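Local structure of cytosolic IMP-GMP specific 5'-nucleotidase (Legionella pneumophila subsp. pneumophila, 4OHF) at residues B[23-28]-B[213-218]; B[245-250]-B[298-303]. The protein probably hydrolyses the 5'-phosphate of purine nucleoside monophosphates such as IMP and GMP, using magnesium bound in a HAD-type active site. All coordinates share one frame; numbering follows the deposited sequence.

Contact 1 of 2, residues B[23-28]-B[213-218]; sequences DMDHTL and YSYSKL. With MG (magnesium ion), chain J; PO4 (phosphate ion), chain H.
Met24 and Asp25 reach across to Ser216 and Tyr215 in the HAD-type core, where 23-28 carries the DxD motif of the family just beyond strand 19-22. The close-packed half belongs to buried Met24. Its unbranched chain runs out fully extended as far as SD, CG anti to the backbone N (chi1 177°), and then bends at chi3 to lay CE beside Ser216. The serine hydroxyl is hydrogen-bonded to Glu212 O, just ahead of the helix, and the small side chain lies against the Met24 methyl. Met24 CE also approaches Tyr215 CD2 obliquely at 4.1 Å.

The other half is looser and more polar; Asp25 is partly exposed, although Tyr215 is buried. Asp25 OD1 lies at the edge of the Tyr215 ring, 3.6 Å from CE2, with carboxylate and ring turned 42° apart. Tyr31 OH is hydrogen-bonded to both Asp25 OD1 and Tyr215 OH, and Ser211 OG to Asp25 OD2. The magnesium is held by both carboxylate oxygens of Asp23 and by the backbone carbonyl of Asp25, while Asp303 completes the protein ligands. The phosphate settles over the start of the helical turn, where Asp25 N donates to PO4 O3 at 2.7 Å, with an N-H...O angle of 154°.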
ATOM      1  N   ASP B  23     -31.447  -7.038  -4.213  1.00 38.75           N
ATOM      2  CA  ASP B  23     -30.558  -8.112  -4.625  1.00 38.37           C
ATOM      3  C   ASP B  23     -31.557  -9.248  -4.870  1.00 37.46           C
ATOM      4  O   ASP B  23     -32.529  -9.364  -4.139  1.00 37.76           O
ATOM      5  CB  ASP B  23     -29.625  -8.420  -3.448  1.00 42.42           C
ATOM      6  CG  ASP B  23     -28.901  -9.742  -3.579  1.00 44.09           C
ATOM      7  OD1 ASP B  23     -29.557 -10.800  -3.604  1.00 46.85           O
ATOM      8  OD2 ASP B  23     -27.660  -9.721  -3.635  1.00 47.02           O
ATOM      9  N   MET B  24     -31.354 -10.076  -5.887  1.00 37.65           N
ATOM     10  CA  MET B  24     -32.314 -11.155  -6.144  1.00 36.97           C
ATOM     11  C   MET B  24     -32.090 -12.459  -5.372  1.00 37.11           C
ATOM     12  O   MET B  24     -32.886 -12.811  -4.499  1.00 38.42           O
ATOM     13  CB  MET B  24     -32.392 -11.474  -7.639  1.00 34.42           C
ATOM     14  CG  MET B  24     -33.308 -12.635  -7.938  1.00 36.41           C
ATOM     15  SD  MET B  24     -33.465 -13.073  -9.698  1.00 42.97           S
ATOM     16  CE  MET B  24     -31.923 -13.907  -9.998  1.00 39.51           C
ATOM     17  N   ASP B  25     -31.026 -13.185  -5.690  1.00 36.79           N
ATOM     18  CA  ASP B  25     -30.765 -14.447  -5.017  1.00 38.29           C
ATOM     19  C   ASP B  25     -30.417 -14.286  -3.541  1.00 38.05           C
ATOM     20  O   ASP B  25     -29.368 -13.759  -3.199  1.00 39.33           O
ATOM     21  CB  ASP B  25     -29.662 -15.215  -5.753  1.00 41.27           C
ATOM     22  CG  ASP B  25     -30.085 -15.648  -7.155  1.00 43.82           C
ATOM     23  OD1 ASP B  25     -31.047 -16.437  -7.291  1.00 45.26           O
ATOM     24  OD2 ASP B  25     -29.457 -15.191  -8.130  1.00 45.35           O
ATOM     25  N   HIS B  26     -31.330 -14.734  -2.683  1.00 37.14           N
ATOM     26  CA  HIS B  26     -31.216 -14.694  -1.218  1.00 36.12           C
ATOM     27  C   HIS B  26     -31.768 -13.440  -0.551  1.00 36.92           C
ATOM     28  O   HIS B  26     -31.819 -13.374   0.677  1.00 37.76           O
ATOM     29  CB  HIS B  26     -29.779 -14.938  -0.746  1.00 34.89           C
ATOM     30  CG  HIS B  26     -29.213 -16.246  -1.199  1.00 38.06           C
ATOM     31  ND1 HIS B  26     -28.368 -16.360  -2.284  1.00 40.03           N
ATOM     32  CD2 HIS B  26     -29.416 -17.509  -0.750  1.00 39.93           C
ATOM     33  CE1 HIS B  26     -28.078 -17.633  -2.486  1.00 38.39           C
ATOM     34  NE2 HIS B  26     -28.700 -18.351  -1.568  1.00 38.15           N
ATOM     35  N   THR B  27     -32.177 -12.441  -1.332  1.00 35.49           N
ATOM     36  CA  THR B  27     -32.767 -11.255  -0.722  1.00 35.05           C
ATOM     37  C   THR B  27     -34.233 -11.243  -1.132  1.00 36.05           C
ATOM     38  O   THR B  27     -35.101 -11.567  -0.324  1.00 36.61           O
ATOM     39  CB  THR B  27     -32.062  -9.945  -1.158  1.00 34.88           C
ATOM     40  OG1 THR B  27     -30.709  -9.958  -0.698  1.00 29.69           O
ATOM     41  CG2 THR B  27     -32.763  -8.732  -0.554  1.00 29.99           C
ATOM     42  N   LEU B  28     -34.508 -10.898  -2.388  1.00 37.20           N
ATOM     43  CA  LEU B  28     -35.882 -10.869  -2.900  1.00 38.56           C
ATOM     44  C   LEU B  28     -36.465 -12.267  -3.011  1.00 40.37           C
ATOM     45  O   LEU B  28     -37.645 -12.472  -2.737  1.00 40.71           O
ATOM     46  CB  LEU B  28     -35.940 -10.213  -4.279  1.00 37.52           C
ATOM     47  CG  LEU B  28     -37.263 -10.311  -5.044  1.00 37.49           C
ATOM     48  CD1 LEU B  28     -38.410  -9.671  -4.257  1.00 37.28           C
ATOM     49  CD2 LEU B  28     -37.086  -9.619  -6.380  1.00 38.31           C
ATOM     50  N   TYR B 213     -30.001 -12.686 -17.043  1.00 47.12           N
ATOM     51  CA  TYR B 213     -31.428 -12.519 -17.267  1.00 46.64           C
ATOM     52  C   TYR B 213     -32.228 -13.789 -17.526  1.00 46.68           C
ATOM     53  O   TYR B 213     -33.323 -13.953 -16.987  1.00 46.59           O
ATOM     54  CB  TYR B 213     -31.658 -11.527 -18.403  1.00 46.02           C
ATOM     55  CG  TYR B 213     -33.120 -11.215 -18.662  1.00 48.24           C
ATOM     56  CD1 TYR B 213     -33.937 -10.689 -17.657  1.00 46.61           C
ATOM     57  CD2 TYR B 213     -33.679 -11.427 -19.919  1.00 47.43           C
ATOM     58  CE1 TYR B 213     -35.258 -10.386 -17.900  1.00 49.58           C
ATOM     59  CE2 TYR B 213     -35.007 -11.125 -20.173  1.00 49.41           C
ATOM     60  CZ  TYR B 213     -35.791 -10.612 -19.167  1.00 50.65           C
ATOM     61  OH  TYR B 213     -37.123 -10.380 -19.419  1.00 54.91           O
ATOM     62  N   SER B 214     -31.701 -14.682 -18.353  1.00 46.79           N
ATOM     63  CA  SER B 214     -32.423 -15.916 -18.653  1.00 48.22           C
ATOM     64  C   SER B 214     -32.804 -16.644 -17.360  1.00 47.62           C
ATOM     65  O   SER B 214     -33.903 -17.186 -17.238  1.00 46.50           O
ATOM     66  CB  SER B 214     -31.572 -16.829 -19.546  1.00 49.21           C
ATOM     67  OG  SER B 214     -30.372 -17.236 -18.899  1.00 53.98           O
ATOM     68  N   TYR B 215     -31.893 -16.627 -16.391  1.00 48.15           N
ATOM     69  CA  TYR B 215     -32.110 -17.279 -15.103  1.00 47.69           C
ATOM     70  C   TYR B 215     -33.033 -16.461 -14.204  1.00 46.28           C
ATOM     71  O   TYR B 215     -33.866 -17.024 -13.498  1.00 46.30           O
ATOM     72  CB  TYR B 215     -30.766 -17.499 -14.403  1.00 48.07           C
ATOM     73  CG  TYR B 215     -30.867 -18.101 -13.024  1.00 50.05           C
ATOM     74  CD1 TYR B 215     -31.093 -19.461 -12.844  1.00 48.74           C
ATOM     75  CD2 TYR B 215     -30.725 -17.303 -11.893  1.00 50.11           C
ATOM     76  CE1 TYR B 215     -31.170 -20.013 -11.569  1.00 50.10           C
ATOM     77  CE2 TYR B 215     -30.803 -17.844 -10.617  1.00 51.94           C
ATOM     78  CZ  TYR B 215     -31.025 -19.202 -10.460  1.00 51.81           C
ATOM     79  OH  TYR B 215     -31.109 -19.736  -9.190  1.00 50.86           O
ATOM     80  N   SER B 216     -32.889 -15.142 -14.238  1.00 44.35           N
ATOM     81  CA  SER B 216     -33.715 -14.269 -13.415  1.00 45.37           C
ATOM     82  C   SER B 216     -35.160 -14.266 -13.846  1.00 46.27           C
ATOM     83  O   SER B 216     -36.059 -14.147 -13.020  1.00 47.07           O
ATOM     84  CB  SER B 216     -33.204 -12.830 -13.465  1.00 43.30           C
ATOM     85  OG  SER B 216     -31.845 -12.781 -13.095  1.00 46.96           O
ATOM     86  N   LYS B 217     -35.383 -14.374 -15.147  1.00 49.04           N
ATOM     87  CA  LYS B 217     -36.738 -14.370 -15.684  1.00 51.55           C
ATOM     88  C   LYS B 217     -37.482 -15.605 -15.207  1.00 51.56           C
ATOM     89  O   LYS B 217     -38.661 -15.529 -14.865  1.00 52.33           O
ATOM     90  CB  LYS B 217     -36.703 -14.326 -17.220  1.00 53.15           C
ATOM     91  CG  LYS B 217     -38.006 -13.848 -17.844  1.00 57.50           C
ATOM     92  CD  LYS B 217     -37.875 -13.537 -19.333  1.00 60.47           C
ATOM     93  CE  LYS B 217     -37.686 -14.799 -20.161  1.00 62.57           C
ATOM     94  NZ  LYS B 217     -37.727 -14.513 -21.625  1.00 63.01           N
ATOM     95  N   LEU B 218     -36.775 -16.733 -15.173  1.00 51.96           N
ATOM     96  CA  LEU B 218     -37.341 -18.004 -14.729  1.00 52.87           C
ATOM     97  C   LEU B 218     -37.685 -17.953 -13.239  1.00 53.67           C
ATOM     98  O   LEU B 218     -38.835 -18.171 -12.831  1.00 52.86           O
ATOM     99  CB  LEU B 218     -36.329 -19.111 -14.942  1.00 52.91           C
ATOM    100  CG  LEU B 218     -36.838 -20.509 -15.259  1.00 57.35           C
ATOM    101  CD1 LEU B 218     -35.697 -21.465 -14.945  1.00 59.54           C
ATOM    102  CD2 LEU B 218     -38.081 -20.871 -14.473  1.00 55.45           C
TER
HETATM  103 MG    MG J 503     -27.923 -12.183  -3.091  1.00 44.78          MG
HETATM  104  P   PO4 H 501     -27.747 -11.975  -6.696  1.00 42.93           P
HETATM  105  O1  PO4 H 501     -27.182 -13.101  -7.488  1.00 41.46           O
HETATM  106  O2  PO4 H 501     -27.685 -12.290  -5.254  1.00 42.08           O
HETATM  107  O3  PO4 H 501     -29.165 -11.754  -7.091  1.00 38.19           O
HETATM  108  O4  PO4 H 501     -26.949 -10.749  -6.950  1.00 45.64           O
HETATM  109  O   HOH W   1     -25.997 -12.892  -3.441  1.00 61.37           O

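Contact 2 of 2, residues B[245-250]-B[298-303]; sequences ANKPRF and ILYIGD. With MG (magnesium ion), chain J; PO4 (phosphate ion), chain H.
Lys247 and Tyr300 come from opposite directions and meet at their ends, the amine nitrogen NZ of Lys247 lying 3.2 Å from the phenol oxygen OH of Tyr300. The bond to CB of Lys247 heads toward 298-303, and the chain passes through CG and then bends at chi3 (-66°). Lys247 CD is the first atom to meet the tyrosine, 3.6 Å from Tyr300 OH and oblique to the ring. Lys247 CE lies 3.4 Å from PO4 O4, and NZ ends the chain with a hydrogen bond of 2.8 Å to that same oxygen. Leu208 O accepts another bond from NZ, while Asp23 OD2 and Tyr306 OH are weak partners.

In the HAD fold this position is consistent with the motif III lysine, with Asp303, of the acidic motif IV, just beyond the C-terminal end of strand 298-302; a long cationic side chain suits it because it spans the gap from a loop to the phosphate, whose negative charge it would offset. Tyr300 extends its ring from the strand with CG anti to the backbone N (chi1 164°), and its hydroxyl is hydrogen-bonded to Tyr306 OH. Gly302 N lies over one ring face, toward the rim. The short carboxylate of Asp303 suits a metal site: OD1 binds the magnesium at 2.2 Å and probably also accepts from Thr27 OG1, whereas Asp303 OD2 takes a weak hydrogen bond from the metal-bound water at 3.3 Å.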
ATOM      1  N   ALA B 245     -25.027  -7.856 -12.808  1.00 41.73           N
ATOM      2  CA  ALA B 245     -24.661  -6.564 -12.265  1.00 42.03           C
ATOM      3  C   ALA B 245     -23.184  -6.457 -11.975  1.00 41.41           C
ATOM      4  O   ALA B 245     -22.606  -5.384 -12.065  1.00 41.42           O
ATOM      5  CB  ALA B 245     -25.461  -6.285 -11.003  1.00 40.92           C
ATOM      6  N   ASN B 246     -22.580  -7.579 -11.628  1.00 41.76           N
ATOM      7  CA  ASN B 246     -21.162  -7.612 -11.315  1.00 42.86           C
ATOM      8  C   ASN B 246     -20.846  -6.781 -10.057  1.00 42.18           C
ATOM      9  O   ASN B 246     -19.979  -5.902 -10.064  1.00 42.94           O
ATOM     10  CB  ASN B 246     -20.345  -7.118 -12.517  1.00 41.76           C
ATOM     11  CG  ASN B 246     -18.883  -7.536 -12.451  1.00 42.30           C
ATOM     12  OD1 ASN B 246     -18.114  -7.243 -13.359  1.00 42.21           O
ATOM     13  ND2 ASN B 246     -18.495  -8.228 -11.378  1.00 43.63           N
ATOM     14  N   LYS B 247     -21.572  -7.060  -8.983  1.00 40.65           N
ATOM     15  CA  LYS B 247     -21.334  -6.395  -7.713  1.00 40.19           C
ATOM     16  C   LYS B 247     -20.110  -7.105  -7.115  1.00 39.49           C
ATOM     17  O   LYS B 247     -19.860  -8.280  -7.399  1.00 39.93           O
ATOM     18  CB  LYS B 247     -22.546  -6.571  -6.797  1.00 39.58           C
ATOM     19  CG  LYS B 247     -23.797  -5.857  -7.269  1.00 41.15           C
ATOM     20  CD  LYS B 247     -25.031  -6.270  -6.452  1.00 41.42           C
ATOM     21  CE  LYS B 247     -25.381  -7.750  -6.698  1.00 41.75           C
ATOM     22  NZ  LYS B 247     -26.577  -8.214  -5.939  1.00 39.61           N
ATOM     23  N   PRO B 248     -19.353  -6.426  -6.251  1.00 36.26           N
ATOM     24  CA  PRO B 248     -19.541  -5.058  -5.774  1.00 36.99           C
ATOM     25  C   PRO B 248     -19.128  -3.980  -6.766  1.00 38.48           C
ATOM     26  O   PRO B 248     -19.542  -2.817  -6.637  1.00 38.92           O
ATOM     27  CB  PRO B 248     -18.682  -5.023  -4.520  1.00 36.29           C
ATOM     28  CG  PRO B 248     -17.524  -5.887  -4.924  1.00 37.13           C
ATOM     29  CD  PRO B 248     -18.205  -7.064  -5.591  1.00 34.44           C
ATOM     30  N   ARG B 249     -18.311  -4.351  -7.746  1.00 39.69           N
ATOM     31  CA  ARG B 249     -17.827  -3.381  -8.723  1.00 39.17           C
ATOM     32  C   ARG B 249     -18.920  -2.526  -9.334  1.00 39.79           C
ATOM     33  O   ARG B 249     -18.664  -1.386  -9.726  1.00 42.74           O
ATOM     34  CB  ARG B 249     -17.000  -4.070  -9.815  1.00 39.99           C
ATOM     35  CG  ARG B 249     -15.581  -4.380  -9.366  1.00 41.45           C
ATOM     36  CD  ARG B 249     -14.664  -4.713 -10.528  1.00 44.15           C
ATOM     37  NE  ARG B 249     -14.959  -6.016 -11.094  1.00 46.93           N
ATOM     38  CZ  ARG B 249     -14.201  -6.628 -11.997  1.00 49.59           C
ATOM     39  NH1 ARG B 249     -14.561  -7.828 -12.448  1.00 51.21           N
ATOM     40  NH2 ARG B 249     -13.091  -6.049 -12.445  1.00 46.51           N
ATOM     41  N   PHE B 250     -20.137  -3.052  -9.421  1.00 37.48           N
ATOM     42  CA  PHE B 250     -21.227  -2.251  -9.966  1.00 36.52           C
ATOM     43  C   PHE B 250     -21.358  -0.939  -9.171  1.00 38.49           C
ATOM     44  O   PHE B 250     -21.636   0.122  -9.728  1.00 38.57           O
ATOM     45  CB  PHE B 250     -22.556  -2.988  -9.867  1.00 33.91           C
ATOM     46  CG  PHE B 250     -23.755  -2.129 -10.212  1.00 34.93           C
ATOM     47  CD1 PHE B 250     -24.307  -2.147 -11.500  1.00 34.58           C
ATOM     48  CD2 PHE B 250     -24.320  -1.283  -9.260  1.00 34.16           C
ATOM     49  CE1 PHE B 250     -25.399  -1.339 -11.831  1.00 29.78           C
ATOM     50  CE2 PHE B 250     -25.403  -0.476  -9.577  1.00 34.00           C
ATOM     51  CZ  PHE B 250     -25.945  -0.505 -10.875  1.00 33.96           C
ATOM     52  N   ILE B 298     -31.721   6.436  -2.634  1.00 45.74           N
ATOM     53  CA  ILE B 298     -31.773   5.044  -3.072  1.00 44.94           C
ATOM     54  C   ILE B 298     -31.358   4.107  -1.929  1.00 43.60           C
ATOM     55  O   ILE B 298     -30.356   4.338  -1.255  1.00 44.09           O
ATOM     56  CB  ILE B 298     -30.801   4.777  -4.261  1.00 44.12           C
ATOM     57  CG1 ILE B 298     -31.246   5.557  -5.494  1.00 42.98           C
ATOM     58  CG2 ILE B 298     -30.756   3.300  -4.581  1.00 41.23           C
ATOM     59  CD1 ILE B 298     -30.244   5.536  -6.603  1.00 44.17           C
ATOM     60  N   LEU B 299     -32.145   3.061  -1.716  1.00 41.41           N
ATOM     61  CA  LEU B 299     -31.826   2.068  -0.708  1.00 39.46           C
ATOM     62  C   LEU B 299     -31.592   0.730  -1.410  1.00 39.28           C
ATOM     63  O   LEU B 299     -32.462   0.232  -2.130  1.00 38.03           O
ATOM     64  CB  LEU B 299     -32.968   1.905   0.304  1.00 38.29           C
ATOM     65  CG  LEU B 299     -32.756   0.705   1.240  1.00 36.78           C
ATOM     66  CD1 LEU B 299     -31.438   0.838   1.992  1.00 35.03           C
ATOM     67  CD2 LEU B 299     -33.912   0.610   2.194  1.00 36.67           C
ATOM     68  N   TYR B 300     -30.405   0.167  -1.216  1.00 37.76           N
ATOM     69  CA  TYR B 300     -30.082  -1.125  -1.786  1.00 36.73           C
ATOM     70  C   TYR B 300     -30.093  -2.144  -0.646  1.00 36.43           C
ATOM     71  O   TYR B 300     -29.522  -1.901   0.420  1.00 36.98           O
ATOM     72  CB  TYR B 300     -28.706  -1.097  -2.452  1.00 37.55           C
ATOM     73  CG  TYR B 300     -28.143  -2.480  -2.714  1.00 38.35           C
ATOM     74  CD1 TYR B 300     -27.110  -2.994  -1.933  1.00 39.47           C
ATOM     75  CD2 TYR B 300     -28.683  -3.294  -3.703  1.00 38.13           C
ATOM     76  CE1 TYR B 300     -26.630  -4.292  -2.133  1.00 39.49           C
ATOM     77  CE2 TYR B 300     -28.219  -4.588  -3.911  1.00 39.13           C
ATOM     78  CZ  TYR B 300     -27.193  -5.088  -3.124  1.00 39.92           C
ATOM     79  OH  TYR B 300     -26.757  -6.386  -3.320  1.00 37.78           O
ATOM     80  N   ILE B 301     -30.757  -3.272  -0.868  1.00 34.15           N
ATOM     81  CA  ILE B 301     -30.826  -4.313   0.142  1.00 34.08           C
ATOM     82  C   ILE B 301     -30.197  -5.593  -0.367  1.00 35.05           C
ATOM     83  O   ILE B 301     -30.624  -6.129  -1.398  1.00 35.98           O
ATOM     84  CB  ILE B 301     -32.277  -4.623   0.546  1.00 33.80           C
ATOM     85  CG1 ILE B 301     -32.987  -3.327   0.943  1.00 32.22           C
ATOM     86  CG2 ILE B 301     -32.282  -5.611   1.715  1.00 30.77           C
ATOM     87  CD1 ILE B 301     -34.447  -3.483   1.253  1.00 30.99           C
ATOM     88  N   GLY B 302     -29.184  -6.074   0.357  1.00 35.13           N
ATOM     89  CA  GLY B 302     -28.490  -7.301  -0.011  1.00 35.40           C
ATOM     90  C   GLY B 302     -28.543  -8.344   1.100  1.00 37.21           C
ATOM     91  O   GLY B 302     -29.181  -8.124   2.141  1.00 38.03           O
ATOM     92  N   ASP B 303     -27.871  -9.476   0.891  1.00 36.36           N
ATOM     93  CA  ASP B 303     -27.852 -10.548   1.882  1.00 37.20           C
ATOM     94  C   ASP B 303     -26.467 -10.834   2.442  1.00 38.02           C
ATOM     95  O   ASP B 303     -26.336 -11.519   3.447  1.00 36.77           O
ATOM     96  CB  ASP B 303     -28.431 -11.832   1.292  1.00 37.78           C
ATOM     97  CG  ASP B 303     -27.940 -12.094  -0.109  1.00 37.47           C
ATOM     98  OD1 ASP B 303     -28.577 -11.614  -1.059  1.00 40.46           O
ATOM     99  OD2 ASP B 303     -26.910 -12.764  -0.267  1.00 36.97           O
TER
HETATM  100 MG    MG J 503     -27.923 -12.183  -3.091  1.00 44.78          MG
HETATM  101  P   PO4 H 501     -27.747 -11.975  -6.696  1.00 42.93           P
HETATM  102  O1  PO4 H 501     -27.182 -13.101  -7.488  1.00 41.46           O
HETATM  103  O2  PO4 H 501     -27.685 -12.290  -5.254  1.00 42.08           O
HETATM  104  O3  PO4 H 501     -29.165 -11.754  -7.091  1.00 38.19           O
HETATM  105  O4  PO4 H 501     -26.949 -10.749  -6.950  1.00 45.64           O
HETATM  106  O   HOH W   1     -25.997 -12.892  -3.441  1.00 61.37           O

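Starting from the N terminus, the chain lays down strand 19-22 and the turn 23-28, then makes a long excursion through the antiparallel sheet and several helices. It returns through strand 204-208, and contact 1 closes that loop at helix 213-224. Contact 2 opens only afterwards: from 245-250 the chain passes through strands 257-260, 267-269 and 277-281 and helix 284-290 before strand 298-302 closes a much shorter loop. The two loops are therefore in series, neither nested nor crossed. Strands 298-302, 19-22, 204-208 and 240-243 lie side by side and parallel in that order; the segments follow their ends or, for 298-303, include one. Both contacts border the same magnesium and phosphate.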